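Local coordinates for protein homoserine kinase (Listeria monocytogenes, PDB 3HUL) that probably catalyses the ATP-dependent phosphorylation of L-homoserine to O-phospho-L-homoserine, a late step of threonine biosynthesis, at residues Leu27-Asp32 with Met76-Pro81. Residues are numbered along the deposited sequence; the frame is centred on the assembly and turned at random.
Sequences LYLTLD and MTCDIP
T30 and T77 face each other as a hydrogen-bonded pair where strands 27-36 and 72-78 run antiparallel in the N-terminal sheet of this GHMP kinase. T30 N gives its hydrogen to T77 O at 2.6 Å, and T77 N answers to T30 O. The face carrying L29, L31, M76 and C78 is the tight one, with helix 88-103 over L29 and L31, and helix 57-65 over L31 and M76. Here M76, its chain bent at chi2 (-137°) and chi3 (-67°), lays its thioether across L29, with SD 3.4 Å from L29 CD1. L31 runs alongside M76, and its CD2 sits 3.3 Å from M76 CG, closer than normal van der Waals contact. C78 SG rests 3.9 Å from L29 CB. The other face is looser: the nearest side-chain atoms of T30 and T77 are their CB atoms, 4.1 Å apart, and T77 is exposed, as is D79. Past C78 the strand gives way to the loop entering the predicted ATP-binding segment, which P81 begins. I80 still packs CD1 against the L29 backbone. D79 N still reaches Y28 O, but the D79 carboxylate replaces a main-chain acceptor: Y28 N points almost straight at D79 OD1, 2.9 Å away at 173°.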
loop_
_atom_site.group_PDB
_atom_site.type_symbol
_atom_site.label_atom_id
_atom_site.label_comp_id
_atom_site.label_asym_id
_atom_site.label_seq_id
_atom_site.Cartn_x
_atom_site.Cartn_y
_atom_site.Cartn_z
ATOM N N LEU A 27 4.510 -17.529 -18.782
ATOM C CA LEU A 27 4.961 -18.196 -20.007
ATOM C C LEU A 27 6.317 -17.581 -20.266
ATOM O O LEU A 27 6.533 -16.423 -19.893
ATOM C CB LEU A 27 4.027 -17.943 -21.184
ATOM C CG LEU A 27 2.650 -18.600 -21.199
ATOM C CD1 LEU A 27 1.845 -18.010 -22.368
ATOM C CD2 LEU A 27 2.710 -20.163 -21.286
ATOM N N TYR A 28 7.225 -18.350 -20.853
ATOM C CA TYR A 28 8.641 -17.960 -20.896
ATOM C C TYR A 28 9.329 -18.111 -22.229
ATOM O O TYR A 28 9.018 -19.004 -23.007
ATOM C CB TYR A 28 9.464 -18.682 -19.823
ATOM C CG TYR A 28 8.827 -18.600 -18.462
ATOM C CD1 TYR A 28 8.929 -17.435 -17.692
ATOM C CD2 TYR A 28 8.085 -19.666 -17.963
ATOM C CE1 TYR A 28 8.339 -17.349 -16.463
ATOM C CE2 TYR A 28 7.483 -19.592 -16.735
ATOM C CZ TYR A 28 7.616 -18.425 -15.987
ATOM O OH TYR A 28 7.019 -18.337 -14.763
ATOM N N LEU A 29 10.239 -17.181 -22.469
ATOM C CA LEU A 29 11.238 -17.271 -23.495
ATOM C C LEU A 29 12.479 -17.610 -22.715
ATOM O O LEU A 29 12.869 -16.862 -21.801
ATOM C CB LEU A 29 11.360 -15.941 -24.248
ATOM C CG LEU A 29 12.481 -15.622 -25.262
ATOM C CD1 LEU A 29 13.247 -16.821 -25.735
ATOM C CD2 LEU A 29 11.941 -14.846 -26.453
ATOM N N THR A 30 13.047 -18.776 -23.029
ATOM C CA THR A 30 14.268 -19.266 -22.400
ATOM C C THR A 30 15.422 -19.435 -23.409
ATOM O O THR A 30 15.316 -20.204 -24.375
ATOM C CB THR A 30 14.043 -20.615 -21.668
ATOM O OG1 THR A 30 12.932 -20.498 -20.761
ATOM C CG2 THR A 30 15.296 -21.001 -20.876
ATOM N N LEU A 31 16.519 -18.729 -23.154
ATOM C CA LEU A 31 17.746 -18.888 -23.932
ATOM C C LEU A 31 18.808 -19.646 -23.161
ATOM O O LEU A 31 19.050 -19.363 -21.982
ATOM C CB LEU A 31 18.332 -17.532 -24.323
ATOM C CG LEU A 31 17.559 -16.688 -25.318
ATOM C CD1 LEU A 31 18.169 -15.290 -25.358
ATOM C CD2 LEU A 31 17.546 -17.325 -26.695
ATOM N N ASP A 32 19.464 -20.576 -23.853
ATOM C CA ASP A 32 20.598 -21.342 -23.321
ATOM C C ASP A 32 21.827 -20.989 -24.175
ATOM O O ASP A 32 21.912 -21.398 -25.328
ATOM C CB ASP A 32 20.248 -22.842 -23.384
ATOM C CG ASP A 32 21.282 -23.752 -22.702
ATOM O OD1 ASP A 32 20.917 -24.913 -22.386
ATOM O OD2 ASP A 32 22.444 -23.338 -22.492
ATOM N N MET A 76 16.955 -22.030 -27.819
ATOM C CA MET A 76 15.782 -21.229 -27.449
ATOM C C MET A 76 14.572 -22.117 -27.199
ATOM O O MET A 76 14.178 -22.884 -28.075
ATOM C CB MET A 76 15.435 -20.233 -28.566
ATOM C CG MET A 76 15.003 -18.840 -28.083
ATOM S SD MET A 76 13.593 -18.042 -28.904
ATOM C CE MET A 76 14.208 -17.719 -30.537
ATOM N N THR A 77 13.996 -22.014 -26.001
ATOM C CA THR A 77 12.680 -22.577 -25.690
ATOM C C THR A 77 11.758 -21.370 -25.512
ATOM O O THR A 77 12.135 -20.380 -24.879
ATOM C CB THR A 77 12.717 -23.422 -24.383
ATOM O OG1 THR A 77 13.454 -24.622 -24.612
ATOM C CG2 THR A 77 11.328 -23.808 -23.918
ATOM N N CYS A 78 10.569 -21.434 -26.091
ATOM C CA CYS A 78 9.616 -20.344 -25.966
ATOM C C CYS A 78 8.211 -20.856 -26.121
ATOM O O CYS A 78 7.828 -21.310 -27.199
ATOM C CB CYS A 78 9.889 -19.236 -26.983
ATOM S SG CYS A 78 8.924 -17.711 -26.669
ATOM N N ASP A 79 7.448 -20.787 -25.031
ATOM C CA ASP A 79 6.036 -21.150 -25.060
ATOM C C ASP A 79 5.113 -19.923 -25.017
ATOM O O ASP A 79 3.922 -20.039 -24.752
ATOM C CB ASP A 79 5.695 -22.240 -24.017
ATOM C CG ASP A 79 5.789 -21.760 -22.561
ATOM O OD1 ASP A 79 6.544 -20.806 -22.243
ATOM O OD2 ASP A 79 5.100 -22.374 -21.714
ATOM N N ILE A 80 5.690 -18.755 -25.289
ATOM C CA ILE A 80 4.931 -17.543 -25.602
ATOM C C ILE A 80 4.683 -17.537 -27.118
ATOM O O ILE A 80 5.603 -17.264 -27.881
ATOM C CB ILE A 80 5.714 -16.221 -25.248
ATOM C CG1 ILE A 80 6.312 -16.239 -23.830
ATOM C CG2 ILE A 80 4.822 -14.968 -25.441
ATOM C CD1 ILE A 80 7.375 -15.143 -23.629
ATOM N N PRO A 81 3.444 -17.820 -27.560
ATOM C CA PRO A 81 3.181 -17.820 -28.999
ATOM C C PRO A 81 3.440 -16.451 -29.620
ATOM O O PRO A 81 3.027 -15.423 -29.039
ATOM C CB PRO A 81 1.692 -18.170 -29.085
ATOM C CG PRO A 81 1.384 -18.846 -27.792
ATOM C CD PRO A 81 2.231 -18.128 -26.790
#